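Local coordinates for RegF protein (Neisseria gonorrhoeae, PDB 4HOJ), which binds glutathione and calcium ions, and as a stringent starvation protein A of the glutathione S-transferase superfamily probably acts in the bacterial starvation response, at residues 13-17 with 100-104; 54-58 with 71-75. One frame throughout, in Å; residues are numbered along the deposited sequence.

Overall arrangement
Interaction 1 (13-17 with 100-104) joins the thioredoxin-like N-terminal domain to the helical C-terminal domain, beside the bound glutathione. Interaction 2 (54-58 with 71-75) lies wholly within the N-terminal domain and ties a sheet strand to a helix. The centres of interactions 1 and 2 are about 18 Å apart. The nearest atoms of interactions 1 and 2 are about 6 Å apart, so they do not touch. Along the chain, interaction 2 is nested in the loop that interaction 1 closes. Helix 65-75 connects the two: its first residue, Ser65, bonds both Arg17 and glutathione, and its last turn packs on strand 54-57 in interaction 2. The side chain of Leu55 remains about 10 Å from glutathione. Both contacts also touch the second subunit.

Interaction 1: 13-17 with 100-104; sequences PFSHR and EKELF. With GSH (glutathione), chain C.
Arg17 and Glu100 meet end-on across the interface between the two domains of the glutathione S-transferase fold. Helix 13-25 of the thioredoxin-like domain supplies Arg17, and helix 86-102 of the helical domain supplies Glu100. The two side chains come from opposite directions. Arg17 is extended from CG to NE, which carries its guanidinium to the carboxylate. Glu100 instead bends at chi2 (-35°), which helps turn its carboxylate to the arginine. Arg17 NH1 bonds Glu100 OE1 at 2.8 Å, and Arg17 NH2 bonds Glu100 OE2 at 2.7 Å. Both bonds are nearly straight. OE2 is met on its syn side, whereas OE1 is approached from above the carboxylate plane. The guanidinium and carboxylate planes stand 39° apart, with both oxygens close to the guanidinium plane.

Arg17 NH2 also stands over the centre of the Phe104 ring. This is a cation-pi contact, with Arg17 CZ 4.2 Å from the ring centroid. The guanidinium is tilted 55° against the ring, so it does not lie flat on it. Ser65 OG and the carbonyl of Ala155 take further bonds from Arg17, which should fix its rotation.

Phe14 lies against the same Phe104 ring obliquely, with Phe14 CE1 3.7 Å from Phe104 CD2. One Phe14 face carries glutathione CB1. Val107 and Gln108 of helix 104-111 also touch Phe14. Pro13, Phe14 and Glu100 line the glutathione pocket together with Cys12, to which glutathione has been seen bound covalently. At the sulfur end of the ligand, Pro13 CD packs 3.7 Å from glutathione SG2.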
ATOM      1  N   PRO A  13       0.304 -11.358 -13.789  1.00  7.13           N
ATOM      2  CA  PRO A  13      -0.814 -11.473 -12.828  1.00  6.56           C
ATOM      3  C   PRO A  13      -1.284 -10.118 -12.318  1.00  6.89           C
ATOM      4  O   PRO A  13      -2.445  -9.991 -11.909  1.00  8.03           O
ATOM      5  CB  PRO A  13      -0.248 -12.383 -11.697  1.00  7.53           C
ATOM      6  CG  PRO A  13       1.304 -12.223 -11.827  1.00  8.19           C
ATOM      7  CD  PRO A  13       1.537 -12.046 -13.354  1.00  8.04           C
ATOM      8  N   PHE A  14      -0.404  -9.119 -12.273  1.00  6.99           N
ATOM      9  CA  PHE A  14      -0.779  -7.802 -11.765  1.00  7.44           C
ATOM     10  C   PHE A  14      -1.616  -7.081 -12.757  1.00  7.02           C
ATOM     11  O   PHE A  14      -2.635  -6.476 -12.397  1.00  8.49           O
ATOM     12  CB  PHE A  14       0.485  -7.015 -11.365  1.00  8.17           C
ATOM     13  CG  PHE A  14       1.299  -7.737 -10.326  1.00  7.30           C
ATOM     14  CD1 PHE A  14       0.863  -7.761  -9.017  1.00  7.71           C
ATOM     15  CD2 PHE A  14       2.414  -8.437 -10.664  1.00  7.79           C
ATOM     16  CE1 PHE A  14       1.577  -8.418  -8.047  1.00 10.72           C
ATOM     17  CE2 PHE A  14       3.134  -9.165  -9.704  1.00  8.95           C
ATOM     18  CZ  PHE A  14       2.703  -9.152  -8.382  1.00  9.47           C
ATOM     19  N   SER A  15      -1.307  -7.236 -14.054  1.00  7.33           N
ATOM     20  CA  SER A  15      -2.182  -6.723 -15.127  1.00  8.62           C
ATOM     21  C   SER A  15      -3.547  -7.444 -15.148  1.00  7.87           C
ATOM     22  O   SER A  15      -4.581  -6.834 -15.430  1.00  9.50           O
ATOM     23  CB  SER A  15      -1.500  -6.928 -16.523  1.00 11.54           C
ATOM     24  OG  SER A  15      -0.269  -6.163 -16.594  1.00 13.15           O
ATOM     25  N   HIS A  16      -3.498  -8.737 -14.863  1.00  7.68           N
ATOM     26  CA  HIS A  16      -4.693  -9.558 -14.820  1.00  7.22           C
ATOM     27  C   HIS A  16      -5.687  -8.982 -13.783  1.00  6.53           C
ATOM     28  O   HIS A  16      -6.898  -8.893 -14.036  1.00  8.11           O
ATOM     29  CB  HIS A  16      -4.252 -10.977 -14.509  1.00  7.28           C
ATOM     30  CG  HIS A  16      -5.322 -12.005 -14.650  1.00  7.64           C
ATOM     31  ND1 HIS A  16      -5.057 -13.322 -14.381  1.00  9.09           N
ATOM     32  CD2 HIS A  16      -6.656 -11.915 -14.947  1.00  8.58           C
ATOM     33  CE1 HIS A  16      -6.168 -14.031 -14.567  1.00 10.16           C
ATOM     34  NE2 HIS A  16      -7.159 -13.200 -14.901  1.00  9.92           N
ATOM     35  N   ARG A  17      -5.172  -8.491 -12.640  1.00  6.28           N
ATOM     36  CA  ARG A  17      -6.070  -7.922 -11.624  1.00  6.75           C
ATOM     37  C   ARG A  17      -6.829  -6.760 -12.231  1.00  6.42           C
ATOM     38  O   ARG A  17      -8.052  -6.622 -12.027  1.00  8.40           O
ATOM     39  CB  ARG A  17      -5.302  -7.344 -10.406  1.00  7.74           C
ATOM     40  CG  ARG A  17      -4.514  -8.303  -9.603  1.00  6.47           C
ATOM     41  CD  ARG A  17      -3.726  -7.512  -8.550  1.00  7.59           C
ATOM     42  NE  ARG A  17      -3.211  -8.375  -7.482  1.00  7.95           N
ATOM     43  CZ  ARG A  17      -2.331  -7.929  -6.580  1.00  7.07           C
ATOM     44  NH1 ARG A  17      -1.722  -6.732  -6.718  1.00  8.11           N
ATOM     45  NH2 ARG A  17      -2.024  -8.752  -5.596  1.00  8.76           N
ATOM     46  N   GLU A 100       0.108  -8.466  -0.349  1.00  9.46           N
ATOM     47  CA  GLU A 100       1.209  -7.928  -1.116  1.00 10.35           C
ATOM     48  C   GLU A 100       2.495  -8.292  -0.497  1.00 10.48           C
ATOM     49  O   GLU A 100       3.473  -8.629  -1.184  1.00 13.55           O
ATOM     50  CB  GLU A 100       1.162  -6.386  -1.340  1.00 13.88           C
ATOM     51  CG  GLU A 100       0.260  -5.778  -2.450  1.00 15.75           C
ATOM     52  CD  GLU A 100       0.039  -6.567  -3.818  1.00 13.00           C
ATOM     53  OE1 GLU A 100       0.367  -6.124  -4.955  1.00 19.40           O
ATOM     54  OE2 GLU A 100      -0.520  -7.578  -3.672  1.00 14.13           O
ATOM     55  N   LYS A 101       2.566  -8.232   0.839  1.00 10.46           N
ATOM     56  CA  LYS A 101       3.840  -8.437   1.534  1.00 11.72           C
ATOM     57  C   LYS A 101       4.200  -9.922   1.756  1.00 11.51           C
ATOM     58  O   LYS A 101       5.369 -10.245   1.902  1.00 13.78           O
ATOM     59  CB  LYS A 101       3.766  -7.728   2.900  1.00 12.18           C
ATOM     60  CG  LYS A 101       4.955  -7.940   3.817  1.00 18.38           C
ATOM     61  CD  LYS A 101       4.953  -6.917   4.947  1.00 20.74           C
ATOM     62  CE  LYS A 101       6.084  -7.207   5.901  1.00 21.12           C
ATOM     63  NZ  LYS A 101       6.289  -6.161   6.937  1.00 25.83           N
ATOM     64  N   GLU A 102       3.181 -10.785   1.784  1.00 11.07           N
ATOM     65  CA  GLU A 102       3.386 -12.195   2.193  1.00 11.66           C
ATOM     66  C   GLU A 102       3.079 -13.203   1.099  1.00 11.37           C
ATOM     67  O   GLU A 102       3.449 -14.390   1.238  1.00 12.95           O
ATOM     68  CB  GLU A 102       2.509 -12.510   3.412  1.00 12.09           C
ATOM     69  CG  GLU A 102       2.780 -11.594   4.585  1.00 14.26           C
ATOM     70  CD  GLU A 102       1.756 -11.724   5.687  1.00 23.09           C
ATOM     71  OE1 GLU A 102       0.991 -12.700   5.695  1.00 29.67           O
ATOM     72  OE2 GLU A 102       1.702 -10.800   6.529  1.00 23.04           O
ATOM     73  N   LEU A 103       2.393 -12.803   0.043  1.00 10.63           N
ATOM     74  CA  LEU A 103       2.094 -13.714  -1.093  1.00 10.62           C
ATOM     75  C   LEU A 103       2.658 -13.177  -2.384  1.00 10.48           C
ATOM     76  O   LEU A 103       3.377 -13.880  -3.100  1.00 11.07           O
ATOM     77  CB  LEU A 103       0.590 -13.919  -1.241  1.00 10.96           C
ATOM     78  CG  LEU A 103      -0.111 -14.722  -0.150  1.00 12.07           C
ATOM     79  CD1 LEU A 103      -1.611 -14.679  -0.417  1.00 12.48           C
ATOM     80  CD2 LEU A 103       0.390 -16.192  -0.111  1.00 17.60           C
ATOM     81  N   PHE A 104       2.362 -11.925  -2.698  1.00 10.14           N
ATOM     82  CA  PHE A 104       2.712 -11.396  -4.020  1.00 10.37           C
ATOM     83  C   PHE A 104       4.174 -11.026  -4.135  1.00 10.92           C
ATOM     84  O   PHE A 104       4.685 -10.877  -5.248  1.00 11.46           O
ATOM     85  CB  PHE A 104       1.713 -10.317  -4.497  1.00 10.24           C
ATOM     86  CG  PHE A 104       0.411 -10.928  -4.925  1.00 10.17           C
ATOM     87  CD1 PHE A 104      -0.590 -11.206  -3.987  1.00  9.82           C
ATOM     88  CD2 PHE A 104       0.201 -11.329  -6.246  1.00 10.75           C
ATOM     89  CE1 PHE A 104      -1.742 -11.821  -4.345  1.00 10.07           C
ATOM     90  CE2 PHE A 104      -0.993 -11.926  -6.657  1.00 11.03           C
ATOM     91  CZ  PHE A 104      -1.973 -12.185  -5.680  1.00 10.69           C
TER
HETATM   92  N1  GSH C 302       3.793  -3.959  -7.669  1.00  8.53           N
HETATM   93  CA1 GSH C 302       3.454  -4.058  -9.118  1.00  7.63           C
HETATM   94  C1  GSH C 302       1.983  -3.992  -9.305  1.00  8.54           C
HETATM   95  O11 GSH C 302       1.503  -3.472 -10.344  1.00  7.72           O
HETATM   96  O12 GSH C 302       1.270  -4.497  -8.418  1.00  8.37           O
HETATM   97  CB1 GSH C 302       4.105  -5.290  -9.761  1.00  7.95           C
HETATM   98  CG1 GSH C 302       4.005  -5.301 -11.291  1.00  8.15           C
HETATM   99  CD1 GSH C 302       4.957  -6.328 -11.873  1.00  8.69           C
HETATM  100  OE1 GSH C 302       5.656  -7.058 -11.207  1.00 10.33           O
HETATM  101  N2  GSH C 302       4.888  -6.378 -13.257  1.00  9.21           N
HETATM  102  CA2 GSH C 302       5.781  -7.298 -13.961  1.00  8.37           C
HETATM  103  C2  GSH C 302       6.667  -6.441 -14.830  1.00  9.32           C
HETATM  104  O2  GSH C 302       6.347  -5.454 -15.473  1.00  9.35           O
HETATM  105  CB2 GSH C 302       5.104  -8.265 -14.872  1.00  8.66           C
HETATM  106  SG2 GSH C 302       3.900  -9.287 -14.072  1.00 15.37           S
HETATM  107  N3  GSH C 302       8.016  -6.975 -14.968  1.00 13.15           N
HETATM  108  CA3 GSH C 302       9.014  -6.286 -15.766  1.00 15.15           C
HETATM  109  C3  GSH C 302      10.120  -5.880 -14.841  1.00 22.53           C
HETATM  110  O31 GSH C 302      10.093  -5.954 -13.565  1.00 21.09           O
HETATM  111  O32 GSH C 302      11.133  -5.410 -15.408  1.00 25.27           O

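Interaction 2: 54-58 with 71-75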
ATOM      1  N   VAL A  54       0.075  -0.217 -16.203  1.00  7.13           N
ATOM      2  CA  VAL A  54      -0.061   1.237 -16.088  1.00  7.61           C
ATOM      3  C   VAL A  54      -1.458   1.590 -16.584  1.00  8.08           C
ATOM      4  O   VAL A  54      -1.951   0.974 -17.569  1.00  9.04           O
ATOM      5  CB  VAL A  54       0.974   1.941 -16.950  1.00  8.39           C
ATOM      6  CG1 VAL A  54       0.738   3.450 -17.042  1.00 11.74           C
ATOM      7  CG2 VAL A  54       2.379   1.658 -16.376  1.00 11.23           C
ATOM      8  N   LEU A  55      -2.158   2.509 -15.936  1.00 10.36           N
ATOM      9  CA  LEU A  55      -3.401   3.016 -16.457  1.00  9.61           C
ATOM     10  C   LEU A  55      -3.223   4.473 -16.819  1.00 11.59           C
ATOM     11  O   LEU A  55      -2.664   5.268 -16.015  1.00 12.29           O
ATOM     12  CB  LEU A  55      -4.495   2.862 -15.419  1.00 11.02           C
ATOM     13  CG  LEU A  55      -5.916   3.170 -15.908  1.00 11.16           C
ATOM     14  CD1 LEU A  55      -6.496   1.947 -16.651  1.00 13.37           C
ATOM     15  CD2 LEU A  55      -6.850   3.550 -14.760  1.00 16.20           C
ATOM     16  N   VAL A  56      -3.710   4.855 -17.997  1.00 13.57           N
ATOM     17  CA  VAL A  56      -3.729   6.248 -18.415  1.00 14.70           C
ATOM     18  C   VAL A  56      -5.146   6.666 -18.676  1.00 13.99           C
ATOM     19  O   VAL A  56      -5.879   5.986 -19.414  1.00 15.98           O
ATOM     20  CB  VAL A  56      -2.853   6.483 -19.674  1.00 13.86           C
ATOM     21  CG1 VAL A  56      -2.979   7.950 -20.163  1.00 19.05           C
ATOM     22  CG2 VAL A  56      -1.394   6.120 -19.359  1.00 15.77           C
ATOM     23  N   GLU A  57      -5.578   7.775 -18.093  1.00 15.49           N
ATOM     24  CA  GLU A  57      -6.850   8.359 -18.495  1.00 19.58           C
ATOM     25  C   GLU A  57      -6.651   9.853 -18.560  1.00 22.16           C
ATOM     26  O   GLU A  57      -6.413  10.513 -17.530  1.00 20.97           O
ATOM     27  CB  GLU A  57      -7.957   8.007 -17.507  1.00 18.59           C
ATOM     28  CG  GLU A  57      -9.273   8.527 -18.006  1.00 18.88           C
ATOM     29  CD  GLU A  57     -10.467   8.185 -17.130  1.00 23.22           C
ATOM     30  OE1 GLU A  57     -10.291   7.839 -15.940  1.00 25.62           O
ATOM     31  OE2 GLU A  57     -11.606   8.285 -17.667  1.00 33.02           O
ATOM     32  N   ARG A  58      -6.705  10.404 -19.772  1.00 25.27           N
ATOM     33  CA  ARG A  58      -6.361  11.801 -20.004  1.00 26.70           C
ATOM     34  C   ARG A  58      -4.985  12.098 -19.399  1.00 20.26           C
ATOM     35  O   ARG A  58      -4.010  11.456 -19.743  1.00 26.28           O
ATOM     36  CB  ARG A  58      -7.441  12.742 -19.458  1.00 26.97           C
ATOM     37  CG  ARG A  58      -8.817  12.515 -20.109  1.00 37.37           C
ATOM     38  CD  ARG A  58      -9.910  13.362 -19.455  1.00 42.53           C
ATOM     39  NE  ARG A  58     -11.251  13.005 -19.927  1.00 43.26           N
ATOM     40  CZ  ARG A  58     -11.995  13.770 -20.722  1.00 47.60           C
ATOM     41  NH1 ARG A  58     -11.529  14.938 -21.138  1.00 48.04           N
ATOM     42  NH2 ARG A  58     -13.204  13.362 -21.100  1.00 47.85           N
ATOM     43  N   TYR A  71      -8.572   3.322  -7.908  1.00 11.00           N
ATOM     44  CA  TYR A  71      -9.026   4.403  -8.767  1.00 13.81           C
ATOM     45  C   TYR A  71     -10.223   3.960  -9.591  1.00 11.18           C
ATOM     46  O   TYR A  71     -11.244   4.640  -9.604  1.00 14.14           O
ATOM     47  CB  TYR A  71      -7.872   4.921  -9.661  1.00 11.60           C
ATOM     48  CG  TYR A  71      -8.357   5.892 -10.683  1.00 12.62           C
ATOM     49  CD1 TYR A  71      -8.691   7.190 -10.336  1.00 15.11           C
ATOM     50  CD2 TYR A  71      -8.468   5.515 -12.008  1.00 14.03           C
ATOM     51  CE1 TYR A  71      -9.132   8.091 -11.294  1.00 16.63           C
ATOM     52  CE2 TYR A  71      -8.924   6.403 -12.981  1.00 17.67           C
ATOM     53  CZ  TYR A  71      -9.256   7.677 -12.621  1.00 18.12           C
ATOM     54  OH  TYR A  71      -9.671   8.573 -13.572  1.00 21.04           O
ATOM     55  N   ILE A  72     -10.120   2.818 -10.260  1.00 12.40           N
ATOM     56  CA  ILE A  72     -11.209   2.384 -11.111  1.00 15.34           C
ATOM     57  C   ILE A  72     -12.507   2.246 -10.282  1.00 13.45           C
ATOM     58  O   ILE A  72     -13.592   2.622 -10.734  1.00 14.34           O
ATOM     59  CB  ILE A  72     -10.846   1.105 -11.850  1.00 11.45           C
ATOM     60  CG1 ILE A  72      -9.734   1.384 -12.842  1.00 12.20           C
ATOM     61  CG2 ILE A  72     -12.097   0.603 -12.623  1.00 14.45           C
ATOM     62  CD1 ILE A  72      -9.084   0.095 -13.343  1.00 12.63           C
ATOM     63  N   ASP A  73     -12.371   1.696  -9.073  1.00 12.47           N
ATOM     64  CA  ASP A  73     -13.542   1.482  -8.246  1.00 15.08           C
ATOM     65  C   ASP A  73     -14.211   2.802  -7.881  1.00 15.84           C
ATOM     66  O   ASP A  73     -15.443   2.864  -7.757  1.00 17.82           O
ATOM     67  CB  ASP A  73     -13.155   0.729  -6.968  1.00 13.24           C
ATOM     68  CG  ASP A  73     -14.338   0.128  -6.265  1.00 17.28           C
ATOM     69  OD1 ASP A  73     -15.271  -0.368  -6.959  1.00 16.57           O
ATOM     70  OD2 ASP A  73     -14.379   0.139  -5.018  1.00 20.75           O
ATOM     71  N   GLU A  74     -13.412   3.852  -7.675  1.00 14.69           N
ATOM     72  CA  GLU A  74     -13.955   5.141  -7.302  1.00 16.66           C
ATOM     73  C   GLU A  74     -14.458   5.886  -8.535  1.00 18.48           C
ATOM     74  O   GLU A  74     -15.460   6.627  -8.460  1.00 21.78           O
ATOM     75  CB  GLU A  74     -12.944   5.974  -6.475  1.00 17.29           C
ATOM     76  CG  GLU A  74     -12.664   5.350  -5.099  1.00 18.96           C
ATOM     77  CD  GLU A  74     -11.858   6.246  -4.174  1.00 23.08           C
ATOM     78  OE1 GLU A  74     -11.305   7.259  -4.672  1.00 19.63           O
ATOM     79  OE2 GLU A  74     -11.788   5.917  -2.957  1.00 22.78           O
ATOM     80  N   ARG A  75     -13.813   5.681  -9.677  1.00 20.45           N
ATOM     81  CA  ARG A  75     -14.094   6.412 -10.898  1.00 24.10           C
ATOM     82  C   ARG A  75     -15.401   5.930 -11.568  1.00 27.78           C
ATOM     83  O   ARG A  75     -16.145   6.721 -12.180  1.00 26.62           O
ATOM     84  CB  ARG A  75     -12.897   6.243 -11.825  1.00 29.62           C
ATOM     85  CG  ARG A  75     -13.082   6.711 -13.210  1.00 33.92           C
ATOM     86  CD  ARG A  75     -12.902   8.201 -13.308  1.00 33.30           C
ATOM     87  NE  ARG A  75     -12.971   8.538 -14.716  1.00 39.50           N
ATOM     88  CZ  ARG A  75     -14.093   8.555 -15.432  1.00 45.22           C
ATOM     89  NH1 ARG A  75     -15.263   8.291 -14.857  1.00 46.40           N
ATOM     90  NH2 ARG A  75     -14.046   8.858 -16.723  1.00 42.85           N
TER
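Strand 54-57 and the last turn of helix 65-75 run in roughly the same direction, with 31° between their segment axes and 12.0 Å at closest approach. Leu55 and Glu57 both point from the strand toward the helix. Leu55 makes the apolar half of the contact. Its CD2 branch reaches Tyr71 CD2 at 3.7 Å, and the two side chains cross at about a right angle. The same methyl lies 4.1 Å from Ile72 CG1.

This is helix-on-sheet packing within the thioredoxin-like domain of the glutathione S-transferase fold. Strand 54-57 is an inner strand of the four-stranded mixed sheet. Helix 13-25 packs against Ile72, and Leu60 and Leu62 of the edge strand 60-63 touch Tyr71. Val87 of the second subunit packs on Tyr71 as well.

Glu57 makes the polar half. With CG anti to the backbone N (chi1 -175°) and an extended chain beyond it, its carboxylate reaches Arg75. Arg75 grips it side-on: NE bonds Glu57 OE1 at 3.0 Å, and NH2 bonds Glu57 OE2 at 2.7 Å. Guanidinium and carboxylate planes are nearly parallel, 5° apart. Even so, both bonds are bent, and each acceptor oxygen lies tilted from the guanidinium plane. Both nitrogens use syn sides of the carboxylate.

Tyr71 OH donates to Glu57 OE1 at 2.6 Å, on the anti side but well out of the carboxylate plane. OE1 thus accepts two bonds, which reach it from the same face of that plane. Arg75 CB in turn lies over one face of the Tyr71 ring, 4.0 Å above its plane.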